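Local coordinates for lipid-transfer protein (Thermomonospora curvata, PDB 6OK1) that is of unknown function but, as a protein of the lipid-transfer kind, has the two-domain thiolase-type fold, at residues V176-A181 / A187-R192; G337-E342 / G347-A352; A352-L357 / T370-T375. All blocks are in the same frame, centred on the assembly; numbering follows the deposited sequence.

Interaction 1: V176-A181 / A187-R192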
ATOM      1  N   VAL A 176     -26.412 -21.872   3.868  1.00 25.97           N
ATOM      2  CA  VAL A 176     -25.473 -22.478   4.818  1.00 27.29           C
ATOM      3  C   VAL A 176     -24.707 -21.398   5.579  1.00 24.73           C
ATOM      4  O   VAL A 176     -24.504 -21.508   6.794  1.00 25.40           O
ATOM      5  CB  VAL A 176     -24.537 -23.487   4.116  1.00 26.92           C
ATOM      6  CG1 VAL A 176     -23.469 -22.790   3.298  1.00 30.20           C
ATOM      7  CG2 VAL A 176     -23.878 -24.425   5.155  1.00 34.37           C
ATOM      8  N   ASP A 177     -24.288 -20.323   4.898  1.00 26.84           N
ATOM      9  CA  ASP A 177     -23.728 -19.192   5.626  1.00 23.09           C
ATOM     10  C   ASP A 177     -24.647 -18.746   6.759  1.00 29.39           C
ATOM     11  O   ASP A 177     -24.205 -18.524   7.893  1.00 27.48           O
ATOM     12  CB  ASP A 177     -23.525 -17.986   4.692  1.00 23.05           C
ATOM     13  CG  ASP A 177     -22.198 -17.977   3.956  1.00 27.95           C
ATOM     14  OD1 ASP A 177     -21.277 -18.745   4.265  1.00 25.49           O
ATOM     15  OD2 ASP A 177     -22.090 -17.139   3.021  1.00 26.07           O
ATOM     16  N   ARG A 178     -25.917 -18.498   6.438  1.00 24.50           N
ATOM     17  CA  ARG A 178     -26.826 -17.966   7.447  1.00 25.89           C
ATOM     18  C   ARG A 178     -27.157 -19.016   8.504  1.00 28.76           C
ATOM     19  O   ARG A 178     -27.440 -18.672   9.652  1.00 26.93           O
ATOM     20  CB  ARG A 178     -28.092 -17.436   6.769  1.00 24.71           C
ATOM     21  CG  ARG A 178     -27.829 -16.130   5.953  1.00 27.22           C
ATOM     22  CD  ARG A 178     -27.587 -14.916   6.844  1.00 27.23           C
ATOM     23  NE  ARG A 178     -28.819 -14.561   7.549  1.00 26.91           N
ATOM     24  CZ  ARG A 178     -29.709 -13.661   7.137  1.00 28.01           C
ATOM     25  NH1 ARG A 178     -29.508 -12.948   6.032  1.00 29.13           N
ATOM     26  NH2 ARG A 178     -30.813 -13.462   7.858  1.00 27.66           N
ATOM     27  N   LYS A 179     -27.103 -20.293   8.147  1.00 25.28           N
ATOM     28  CA  LYS A 179     -27.298 -21.334   9.156  1.00 26.13           C
ATOM     29  C   LYS A 179     -26.210 -21.251  10.222  1.00 29.34           C
ATOM     30  O   LYS A 179     -26.479 -21.308  11.434  1.00 29.97           O
ATOM     31  CB  LYS A 179     -27.295 -22.705   8.486  1.00 27.26           C
ATOM     32  CG  LYS A 179     -27.441 -23.896   9.442  1.00 31.76           C
ATOM     33  CD  LYS A 179     -27.604 -25.189   8.619  1.00 36.65           C
ATOM     34  CE  LYS A 179     -27.789 -26.396   9.489  1.00 84.62           C
ATOM     35  NZ  LYS A 179     -27.976 -27.609   8.654  1.00 65.48           N
ATOM     36  N   HIS A 180     -24.968 -21.093   9.783  1.00 29.05           N
ATOM     37  CA  HIS A 180     -23.862 -21.016  10.722  1.00 29.22           C
ATOM     38  C   HIS A 180     -23.857 -19.687  11.457  1.00 27.80           C
ATOM     39  O   HIS A 180     -23.526 -19.634  12.646  1.00 29.77           O
ATOM     40  CB  HIS A 180     -22.541 -21.230   9.985  1.00 24.80           C
ATOM     41  CG  HIS A 180     -22.417 -22.593   9.372  1.00 28.82           C
ATOM     42  ND1 HIS A 180     -21.499 -22.892   8.387  1.00 26.80           N
ATOM     43  CD2 HIS A 180     -23.096 -23.742   9.615  1.00 30.81           C
ATOM     44  CE1 HIS A 180     -21.629 -24.162   8.036  1.00 28.68           C
ATOM     45  NE2 HIS A 180     -22.584 -24.705   8.776  1.00 31.44           N
ATOM     46  N   ALA A 181     -24.208 -18.595  10.767  1.00 27.81           N
ATOM     47  CA  ALA A 181     -24.275 -17.311  11.448  1.00 23.89           C
ATOM     48  C   ALA A 181     -25.326 -17.331  12.550  1.00 26.75           C
ATOM     49  O   ALA A 181     -25.169 -16.668  13.582  1.00 28.32           O
ATOM     50  CB  ALA A 181     -24.583 -16.183  10.464  1.00 25.61           C
ATOM     51  N   ALA A 187     -22.200 -12.757  15.189  1.00 26.83           N
ATOM     52  CA  ALA A 187     -22.660 -12.527  13.829  1.00 24.64           C
ATOM     53  C   ALA A 187     -23.825 -11.552  13.793  1.00 25.19           C
ATOM     54  O   ALA A 187     -24.681 -11.527  14.688  1.00 27.51           O
ATOM     55  CB  ALA A 187     -23.076 -13.855  13.189  1.00 26.79           C
ATOM     56  N   TRP A 188     -23.873 -10.743  12.728  1.00 26.12           N
ATOM     57  CA  TRP A 188     -24.967  -9.793  12.624  1.00 27.18           C
ATOM     58  C   TRP A 188     -26.292 -10.511  12.527  1.00 27.87           C
ATOM     59  O   TRP A 188     -27.307 -10.010  13.021  1.00 28.89           O
ATOM     60  CB  TRP A 188     -24.804  -8.872  11.415  1.00 27.91           C
ATOM     61  CG  TRP A 188     -25.851  -7.806  11.428  1.00 28.69           C
ATOM     62  CD1 TRP A 188     -26.918  -7.692  10.593  1.00 34.03           C
ATOM     63  CD2 TRP A 188     -25.949  -6.720  12.363  1.00 30.17           C
ATOM     64  NE1 TRP A 188     -27.676  -6.600  10.941  1.00 36.64           N
ATOM     65  CE2 TRP A 188     -27.100  -5.987  12.024  1.00 31.92           C
ATOM     66  CE3 TRP A 188     -25.174  -6.301  13.457  1.00 30.22           C
ATOM     67  CZ2 TRP A 188     -27.499  -4.852  12.730  1.00 36.88           C
ATOM     68  CZ3 TRP A 188     -25.574  -5.164  14.164  1.00 36.93           C
ATOM     69  CH2 TRP A 188     -26.740  -4.463  13.799  1.00 33.46           C
ATOM     70  N   PHE A 189     -26.309 -11.688  11.905  1.00 27.32           N
ATOM     71  CA  PHE A 189     -27.544 -12.436  11.724  1.00 25.77           C
ATOM     72  C   PHE A 189     -27.663 -13.595  12.709  1.00 27.74           C
ATOM     73  O   PHE A 189     -28.286 -14.622  12.410  1.00 27.85           O
ATOM     74  CB  PHE A 189     -27.660 -12.897  10.279  1.00 27.51           C
ATOM     75  CG  PHE A 189     -27.854 -11.749   9.317  1.00 25.95           C
ATOM     76  CD1 PHE A 189     -29.071 -11.060   9.257  1.00 28.63           C
ATOM     77  CD2 PHE A 189     -26.816 -11.338   8.500  1.00 24.03           C
ATOM     78  CE1 PHE A 189     -29.251  -9.993   8.393  1.00 29.70           C
ATOM     79  CE2 PHE A 189     -26.995 -10.259   7.627  1.00 28.17           C
ATOM     80  CZ  PHE A 189     -28.206  -9.600   7.565  1.00 30.44           C
ATOM     81  N   TYR A 190     -27.087 -13.429  13.890  1.00 26.00           N
ATOM     82  CA  TYR A 190     -27.359 -14.317  15.011  1.00 25.13           C
ATOM     83  C   TYR A 190     -28.863 -14.533  15.165  1.00 28.30           C
ATOM     84  O   TYR A 190     -29.641 -13.578  15.149  1.00 32.02           O
ATOM     85  CB  TYR A 190     -26.769 -13.700  16.282  1.00 28.29           C
ATOM     86  CG  TYR A 190     -26.891 -14.547  17.542  1.00 28.59           C
ATOM     87  CD1 TYR A 190     -26.526 -15.889  17.546  1.00 30.08           C
ATOM     88  CD2 TYR A 190     -27.345 -13.991  18.723  1.00 35.56           C
ATOM     89  CE1 TYR A 190     -26.603 -16.653  18.716  1.00 34.55           C
ATOM     90  CE2 TYR A 190     -27.421 -14.741  19.884  1.00 31.40           C
ATOM     91  CZ  TYR A 190     -27.064 -16.070  19.867  1.00 40.69           C
ATOM     92  OH  TYR A 190     -27.160 -16.796  21.026  1.00 44.18           O
ATOM     93  N   GLN A 191     -29.262 -15.795  15.285  1.00 30.19           N
ATOM     94  CA  GLN A 191     -30.657 -16.183  15.500  1.00 33.66           C
ATOM     95  C   GLN A 191     -31.568 -15.819  14.327  1.00 33.70           C
ATOM     96  O   GLN A 191     -32.788 -15.763  14.483  1.00 33.54           O
ATOM     97  CB  GLN A 191     -31.186 -15.573  16.806  1.00 32.08           C
ATOM     98  CG  GLN A 191     -30.340 -15.984  18.029  1.00 40.74           C
ATOM     99  CD  GLN A 191     -30.851 -15.425  19.329  1.00 80.00           C
ATOM    100  OE1 GLN A 191     -31.286 -14.281  19.399  1.00 47.24           O
ATOM    101  NE2 GLN A 191     -30.795 -16.232  20.377  1.00 58.44           N
ATOM    102  N   ARG A 192     -31.033 -15.611  13.122  1.00 30.66           N
ATOM    103  CA  ARG A 192     -31.859 -15.217  11.979  1.00 37.96           C
ATOM    104  C   ARG A 192     -31.500 -16.042  10.746  1.00 27.69           C
ATOM    105  O   ARG A 192     -31.060 -15.512   9.723  1.00 28.41           O
ATOM    106  CB  ARG A 192     -31.719 -13.712  11.730  1.00 32.91           C
ATOM    107  CG  ARG A 192     -32.135 -12.923  12.960  1.00 47.08           C
ATOM    108  CD  ARG A 192     -32.248 -11.436  12.727  1.00 61.16           C
ATOM    109  NE  ARG A 192     -33.270 -11.109  11.739  1.00 76.62           N
ATOM    110  CZ  ARG A 192     -33.764  -9.887  11.567  1.00 57.71           C
ATOM    111  NH1 ARG A 192     -33.336  -8.898  12.337  1.00 42.98           N
ATOM    112  NH2 ARG A 192     -34.680  -9.655  10.629  1.00 54.70           N
TER
HETATM  113  O   HOH W   1     -28.155 -15.994   9.985  1.00 27.95           O
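The guanidinium of Arg178, near the end of helix 167-182 in the N-terminal thiolase domain, lies flat on one face of the Phe189 ring, in a cation-pi stack with the planes 14° apart. CZ of Arg178 is 3.7 Å from the centroid of the Phe189 ring, and the opposite face of that ring is covered by CD1 of Trp188, so the phenyl group is sandwiched. The same guanidinium turns its edge to the loop: NH2 of Arg178 donates to O of Arg192 at 2.8 Å, in the carbonyl plane, while NE adds a weak bond to the same oxygen. Bends at chi2 (-72°) and chi3 (-68°) curl the Arg178 chain so that it can stack and donate at once. A water accepts from NE of Arg178 at 2.9 Å and lies within hydrogen-bonding distance of O of Arg178 and O of Phe189, linking helix and loop beside the stack. Two overlapping beta turns, type I from Ala187 to Tyr190 and type II from Phe189 to Arg192, shape the receiving loop and bring the Phe189 ring and the Arg192 carbonyl to the same guanidinium. Further out, Ile194 and Leu212 also touch Arg178, and Trp188 makes a cation-pi contact with Lys20. Where the chain leaves the helix the backbones come close: CB of Ala181 packs on CB of Ala187 at 3.9 Å, and CA of Tyr190 directs its hydrogen at O of Ala181 across 3.5 Å.

Interaction 2: G337-E342 / G347-A352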
ATOM      1  N   GLY A 337     -20.263 -18.010   9.751  1.00 26.28           N
ATOM      2  CA  GLY A 337     -21.309 -17.361   8.988  1.00 24.65           C
ATOM      3  C   GLY A 337     -20.808 -16.609   7.772  1.00 26.36           C
ATOM      4  O   GLY A 337     -21.626 -16.122   6.983  1.00 24.62           O
ATOM      5  N   GLY A 338     -19.489 -16.506   7.597  1.00 24.28           N
ATOM      6  CA  GLY A 338     -18.914 -15.847   6.433  1.00 22.77           C
ATOM      7  C   GLY A 338     -18.982 -14.334   6.483  1.00 23.83           C
ATOM      8  O   GLY A 338     -19.423 -13.714   7.457  1.00 25.78           O
ATOM      9  N   GLN A 339     -18.503 -13.716   5.392  1.00 22.65           N
ATOM     10  CA  GLN A 339     -18.702 -12.287   5.231  1.00 21.67           C
ATOM     11  C   GLN A 339     -20.189 -11.983   5.131  1.00 23.91           C
ATOM     12  O   GLN A 339     -20.637 -10.901   5.531  1.00 23.36           O
ATOM     13  CB  GLN A 339     -17.986 -11.772   3.977  1.00 20.93           C
ATOM     14  CG  GLN A 339     -16.506 -12.085   3.946  1.00 22.49           C
ATOM     15  CD  GLN A 339     -15.760 -11.393   5.048  1.00 25.96           C
ATOM     16  OE1 GLN A 339     -15.532 -10.191   4.984  1.00 23.27           O
ATOM     17  NE2 GLN A 339     -15.365 -12.149   6.061  1.00 22.89           N
ATOM     18  N   LEU A 340     -20.953 -12.933   4.571  1.00 22.60           N
ATOM     19  CA  LEU A 340     -22.378 -12.734   4.308  1.00 26.60           C
ATOM     20  C   LEU A 340     -23.196 -12.751   5.597  1.00 28.18           C
ATOM     21  O   LEU A 340     -24.149 -11.973   5.744  1.00 25.92           O
ATOM     22  CB  LEU A 340     -22.882 -13.828   3.364  1.00 26.09           C
ATOM     23  CG  LEU A 340     -24.254 -13.601   2.760  1.00 32.71           C
ATOM     24  CD1 LEU A 340     -24.139 -12.832   1.474  1.00 52.50           C
ATOM     25  CD2 LEU A 340     -24.966 -14.917   2.535  1.00 39.13           C
ATOM     26  N   GLY A 341     -22.829 -13.616   6.538  1.00 25.84           N
ATOM     27  CA  GLY A 341     -23.599 -13.854   7.751  1.00 30.26           C
ATOM     28  C   GLY A 341     -23.036 -13.261   9.031  1.00 24.45           C
ATOM     29  O   GLY A 341     -23.798 -12.893   9.927  1.00 27.27           O
ATOM     30  N   GLU A 342     -21.709 -13.191   9.163  1.00 23.96           N
ATOM     31  CA  GLU A 342     -21.113 -12.630  10.383  1.00 27.38           C
ATOM     32  C   GLU A 342     -20.878 -11.135  10.198  1.00 25.45           C
ATOM     33  O   GLU A 342     -21.502 -10.311  10.873  1.00 25.62           O
ATOM     34  CB  GLU A 342     -19.810 -13.346  10.753  1.00 23.85           C
ATOM     35  CG  GLU A 342     -19.168 -12.723  11.998  1.00 26.38           C
ATOM     36  CD  GLU A 342     -17.901 -13.411  12.440  1.00 30.86           C
ATOM     37  OE1 GLU A 342     -16.868 -13.147  11.818  1.00 25.83           O
ATOM     38  OE2 GLU A 342     -17.924 -14.185  13.414  1.00 26.85           O
ATOM     39  N   GLY A 347     -12.552 -10.065   4.849  1.00 23.98           N
ATOM     40  CA  GLY A 347     -11.942 -11.379   4.974  1.00 24.54           C
ATOM     41  C   GLY A 347     -11.176 -11.619   6.257  1.00 21.29           C
ATOM     42  O   GLY A 347     -10.919 -12.776   6.611  1.00 22.84           O
ATOM     43  N   MET A 348     -10.809 -10.555   6.968  1.00 20.40           N
ATOM     44  CA  MET A 348      -9.953 -10.721   8.136  1.00 23.45           C
ATOM     45  C   MET A 348     -10.628 -11.517   9.236  1.00 24.69           C
ATOM     46  O   MET A 348      -9.972 -12.322   9.915  1.00 23.98           O
ATOM     47  CB  MET A 348      -9.522  -9.352   8.639  1.00 20.34           C
ATOM     48  CG  MET A 348      -8.627  -8.637   7.666  1.00 20.75           C
ATOM     49  SD  MET A 348      -6.986  -9.430   7.422  1.00 23.53           S
ATOM     50  CE  MET A 348      -6.057  -8.777   8.800  1.00 27.07           C
ATOM     51  N   ASN A 349     -11.933 -11.306   9.437  1.00 24.65           N
ATOM     52  CA  ASN A 349     -12.646 -12.076  10.442  1.00 21.80           C
ATOM     53  C   ASN A 349     -12.751 -13.553  10.066  1.00 25.17           C
ATOM     54  O   ASN A 349     -12.861 -14.392  10.956  1.00 23.99           O
ATOM     55  CB  ASN A 349     -14.037 -11.473  10.721  1.00 25.48           C
ATOM     56  CG  ASN A 349     -14.879 -11.285   9.462  1.00 21.46           C
ATOM     57  OD1 ASN A 349     -14.393 -10.819   8.444  1.00 21.70           O
ATOM     58  ND2 ASN A 349     -16.171 -11.616   9.551  1.00 21.26           N
ATOM     59  N   GLY A 350     -12.623 -13.892   8.784  1.00 24.55           N
ATOM     60  CA  GLY A 350     -12.574 -15.295   8.407  1.00 24.66           C
ATOM     61  C   GLY A 350     -11.279 -15.967   8.817  1.00 23.39           C
ATOM     62  O   GLY A 350     -11.269 -17.150   9.169  1.00 24.66           O
ATOM     63  N   ILE A 351     -10.166 -15.239   8.757  1.00 22.72           N
ATOM     64  CA  ILE A 351      -8.915 -15.809   9.249  1.00 21.47           C
ATOM     65  C   ILE A 351      -9.045 -16.106  10.734  1.00 28.67           C
ATOM     66  O   ILE A 351      -8.608 -17.151  11.209  1.00 24.36           O
ATOM     67  CB  ILE A 351      -7.728 -14.865   8.944  1.00 22.48           C
ATOM     68  CG1 ILE A 351      -7.629 -14.601   7.430  1.00 21.73           C
ATOM     69  CG2 ILE A 351      -6.433 -15.473   9.436  1.00 22.88           C
ATOM     70  CD1 ILE A 351      -6.602 -13.530   7.009  1.00 24.08           C
ATOM     71  N   ALA A 352      -9.671 -15.203  11.486  1.00 24.48           N
ATOM     72  CA  ALA A 352      -9.863 -15.446  12.916  1.00 27.90           C
ATOM     73  C   ALA A 352     -10.667 -16.719  13.156  1.00 28.16           C
ATOM     74  O   ALA A 352     -10.343 -17.499  14.055  1.00 27.46           O
ATOM     75  CB  ALA A 352     -10.549 -14.246  13.550  1.00 26.26           C
TER
HETATM   76  O   HOH W   2     -14.666 -14.164  13.104  1.00 25.54           O
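Asn349 and Glu342 are joined by the shortest direct bond of this buried contact: ND2 of Asn349 donates to OE1 of Glu342 at 2.8 Å, nearly in the amide plane and on the anti lone pair of the carboxylate. Glu342 reaches across with an extended chain, CG lying opposite the backbone N (chi1 178°). A water donates to OE1 of Glu342 and to O of Asn349, bridging the pair a second time. At its other end the Asn349 amide accepts through OD1: NE2 of Gln339 meets OD1 of Asn349 at 2.9 Å, above the carbonyl plane, with the two amides turned 59° apart. OE1 of Gln339 in turn takes the N-H of Gly347, the N-cap residue of helix 348-359, at 3.0 Å. A relay of amides and carboxylate thus joins two consecutive helices of the C-terminal thiolase-like half, 338-341 and 348-359, and fixes which end of each amide is oxygen. Asn184 holds OE2 of Glu342, and Ala343 O also accepts from ND2 of Asn349. Phe18 packs on both Glu342 and Asn349. Helix 348-359 rests on strand 219-228 through Asn349 and Ala352 and on helix 86-98 through Met348 and Ile351, while Leu340 of helix 338-341 leans on helix 167-182.

Interaction 3: A352-L357 / T370-T375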
ATOM      1  N   ALA A 352      -9.671 -15.203  11.486  1.00 24.48           N
ATOM      2  CA  ALA A 352      -9.863 -15.446  12.916  1.00 27.90           C
ATOM      3  C   ALA A 352     -10.667 -16.719  13.156  1.00 28.16           C
ATOM      4  O   ALA A 352     -10.343 -17.499  14.055  1.00 27.46           O
ATOM      5  CB  ALA A 352     -10.549 -14.246  13.550  1.00 26.26           C
ATOM      6  N   GLU A 353     -11.732 -16.943  12.370  1.00 26.83           N
ATOM      7  CA  GLU A 353     -12.520 -18.162  12.539  1.00 30.00           C
ATOM      8  C   GLU A 353     -11.676 -19.397  12.260  1.00 29.18           C
ATOM      9  O   GLU A 353     -11.782 -20.395  12.973  1.00 28.30           O
ATOM     10  CB  GLU A 353     -13.755 -18.147  11.633  1.00 25.50           C
ATOM     11  CG  GLU A 353     -14.545 -19.466  11.595  1.00 23.99           C
ATOM     12  CD  GLU A 353     -15.253 -19.803  12.913  1.00 32.26           C
ATOM     13  OE1 GLU A 353     -15.286 -18.972  13.846  1.00 26.85           O
ATOM     14  OE2 GLU A 353     -15.780 -20.921  12.998  1.00 30.20           O
ATOM     15  N   ALA A 354     -10.818 -19.340  11.238  1.00 27.18           N
ATOM     16  CA  ALA A 354      -9.925 -20.460  10.952  1.00 25.53           C
ATOM     17  C   ALA A 354      -9.034 -20.761  12.146  1.00 27.25           C
ATOM     18  O   ALA A 354      -8.764 -21.926  12.465  1.00 28.36           O
ATOM     19  CB  ALA A 354      -9.084 -20.130   9.717  1.00 26.16           C
ATOM     20  N   VAL A 355      -8.559 -19.716  12.811  1.00 26.22           N
ATOM     21  CA  VAL A 355      -7.752 -19.897  14.010  1.00 29.00           C
ATOM     22  C   VAL A 355      -8.564 -20.610  15.090  1.00 28.71           C
ATOM     23  O   VAL A 355      -8.090 -21.557  15.735  1.00 31.77           O
ATOM     24  CB  VAL A 355      -7.224 -18.537  14.501  1.00 25.49           C
ATOM     25  CG1 VAL A 355      -6.583 -18.672  15.898  1.00 28.09           C
ATOM     26  CG2 VAL A 355      -6.201 -17.938  13.494  1.00 26.02           C
ATOM     27  N   ARG A 356      -9.811 -20.184  15.294  1.00 28.28           N
ATOM     28  CA  ARG A 356     -10.648 -20.860  16.286  1.00 25.66           C
ATOM     29  C   ARG A 356     -10.840 -22.325  15.944  1.00 35.41           C
ATOM     30  O   ARG A 356     -10.811 -23.187  16.837  1.00 33.69           O
ATOM     31  CB  ARG A 356     -12.000 -20.168  16.403  1.00 27.33           C
ATOM     32  CG  ARG A 356     -11.939 -18.785  16.976  1.00 28.68           C
ATOM     33  CD  ARG A 356     -13.369 -18.245  17.148  1.00 37.13           C
ATOM     34  NE  ARG A 356     -13.374 -16.810  17.211  1.00 48.22           N
ATOM     35  CZ  ARG A 356     -13.741 -15.991  16.232  1.00 30.29           C
ATOM     36  NH1 ARG A 356     -14.242 -16.430  15.073  1.00 37.59           N
ATOM     37  NH2 ARG A 356     -13.646 -14.707  16.470  1.00 38.18           N
ATOM     38  N   LEU A 357     -11.053 -22.633  14.663  1.00 31.73           N
ATOM     39  CA  LEU A 357     -11.242 -24.024  14.269  1.00 31.90           C
ATOM     40  C   LEU A 357     -10.014 -24.854  14.636  1.00 32.18           C
ATOM     41  O   LEU A 357     -10.146 -25.960  15.187  1.00 34.37           O
ATOM     42  CB  LEU A 357     -11.542 -24.102  12.769  1.00 29.00           C
ATOM     43  CG  LEU A 357     -12.923 -23.611  12.319  1.00 26.71           C
ATOM     44  CD1 LEU A 357     -12.956 -23.393  10.789  1.00 32.33           C
ATOM     45  CD2 LEU A 357     -13.990 -24.579  12.719  1.00 25.96           C
ATOM     46  N   THR A 370      -7.813 -30.537  11.779  1.00 36.24           N
ATOM     47  CA  THR A 370      -6.361 -30.429  11.748  1.00 33.53           C
ATOM     48  C   THR A 370      -5.913 -29.271  10.871  1.00 37.06           C
ATOM     49  O   THR A 370      -5.080 -28.468  11.296  1.00 36.96           O
ATOM     50  CB  THR A 370      -5.742 -31.743  11.262  1.00 38.53           C
ATOM     51  OG1 THR A 370      -6.086 -32.786  12.178  1.00 42.12           O
ATOM     52  CG2 THR A 370      -4.239 -31.654  11.199  1.00 40.10           C
ATOM     53  N   ASN A 371      -6.440 -29.191   9.646  1.00 28.78           N
ATOM     54  CA  ASN A 371      -6.006 -28.208   8.652  1.00 27.37           C
ATOM     55  C   ASN A 371      -7.208 -27.446   8.104  1.00 30.29           C
ATOM     56  O   ASN A 371      -8.216 -28.052   7.714  1.00 32.61           O
ATOM     57  CB  ASN A 371      -5.270 -28.879   7.496  1.00 30.76           C
ATOM     58  CG  ASN A 371      -4.085 -29.706   7.962  1.00 32.94           C
ATOM     59  OD1 ASN A 371      -3.106 -29.172   8.491  1.00 34.28           O
ATOM     60  ND2 ASN A 371      -4.161 -31.015   7.745  1.00 38.09           N
ATOM     61  N   VAL A 372      -7.092 -26.121   8.057  1.00 27.32           N
ATOM     62  CA  VAL A 372      -8.157 -25.243   7.584  1.00 28.13           C
ATOM     63  C   VAL A 372      -7.618 -24.396   6.444  1.00 26.56           C
ATOM     64  O   VAL A 372      -6.577 -23.749   6.583  1.00 29.21           O
ATOM     65  CB  VAL A 372      -8.693 -24.334   8.704  1.00 28.78           C
ATOM     66  CG1 VAL A 372      -9.826 -23.446   8.145  1.00 30.66           C
ATOM     67  CG2 VAL A 372      -9.193 -25.154   9.868  1.00 33.61           C
ATOM     68  N   LEU A 373      -8.335 -24.367   5.327  1.00 23.34           N
ATOM     69  CA  LEU A 373      -7.949 -23.526   4.199  1.00 24.12           C
ATOM     70  C   LEU A 373      -8.799 -22.266   4.220  1.00 30.21           C
ATOM     71  O   LEU A 373     -10.026 -22.344   4.366  1.00 28.39           O
ATOM     72  CB  LEU A 373      -8.107 -24.272   2.870  1.00 27.81           C
ATOM     73  CG  LEU A 373      -7.423 -23.608   1.667  1.00 32.55           C
ATOM     74  CD1 LEU A 373      -7.052 -24.640   0.640  1.00 32.22           C
ATOM     75  CD2 LEU A 373      -8.287 -22.579   1.012  1.00 37.08           C
ATOM     76  N   VAL A 374      -8.142 -21.111   4.101  1.00 24.20           N
ATOM     77  CA  VAL A 374      -8.807 -19.810   4.110  1.00 24.58           C
ATOM     78  C   VAL A 374      -8.472 -19.085   2.819  1.00 25.83           C
ATOM     79  O   VAL A 374      -7.305 -19.030   2.419  1.00 25.58           O
ATOM     80  CB  VAL A 374      -8.390 -18.943   5.310  1.00 27.64           C
ATOM     81  CG1 VAL A 374      -9.237 -17.637   5.302  1.00 25.36           C
ATOM     82  CG2 VAL A 374      -8.523 -19.694   6.579  1.00 36.60           C
ATOM     83  N   THR A 375      -9.486 -18.519   2.171  1.00 23.58           N
ATOM     84  CA  THR A 375      -9.258 -17.684   0.996  1.00 22.58           C
ATOM     85  C   THR A 375      -9.562 -16.224   1.280  1.00 21.78           C
ATOM     86  O   THR A 375     -10.360 -15.884   2.151  1.00 23.80           O
ATOM     87  CB  THR A 375     -10.105 -18.124  -0.206  1.00 28.89           C
ATOM     88  OG1 THR A 375     -11.501 -18.024   0.109  1.00 24.95           O
ATOM     89  CG2 THR A 375      -9.773 -19.547  -0.585  1.00 26.94           C
TER
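The Glu353 carboxylate is gripped at both oxygens on the flank of helix 348-359, beside the apolar seam where Ala354 and Leu357 meet Val372 and Val374. Its OE1 takes NH1 of Arg356 in a salt bridge of 3.0 Å, nearly in the guanidinium plane, and its OE2 bonds to Thr335 and Ser362. The carboxylate thus finds one partner on its own helix and two beyond it, and the face toward strand 371-375 is left to hydrocarbon. There CB of Ala354 fits against two valines, 3.7 Å from CG1 of Val372 and 3.2 Å from CG2 of Val374, the latter tighter than usual for two carbons. One turn on, CB of Leu357 meets CG2 of Val372 at 3.9 Å, the two side chains crossing at about a right angle. With chi1 at -179°, Val372 faces CG1 to Ala354 CB and near Leu357 CD1, so both methyls are used. Helix and strand segments run antiparallel at 174°, their axes 8.5 Å apart, the helix packing on the mixed sheet of the thiolase fold. Strand 371-375 lies between strands 382-388 and 290-292; Leu357 reaches across to 290-292, Val355 packs on strand 8-15, and Leu373, pointing away from helix 348-359, touches helix 268-281.

In the fold
Interactions 1 and 2 lie with centres 11 Å apart and touch directly, although one lies in the N-terminal and the other in the C-terminal thiolase-like half: N of Trp188 is 3.0 Å from O of Glu342, a probable hydrogen bond, and CB of Ala181 packs 3.4 Å from O of Gly341. Interactions 2 and 3 share Ala352 of helix 348-359, again with centres 11 Å apart; CG1 of Ile351 meets CG1 of Val374 at 4.0 Å. Interactions 1 and 3 do not touch. Interaction 2 is the most central, about 6 Å from the chain centre, interactions 1 and 3 about 17 and 10 Å. The Tyr190 side chain is about 5 Å from a bound EPE molecule, probably from the crystallisation liquor.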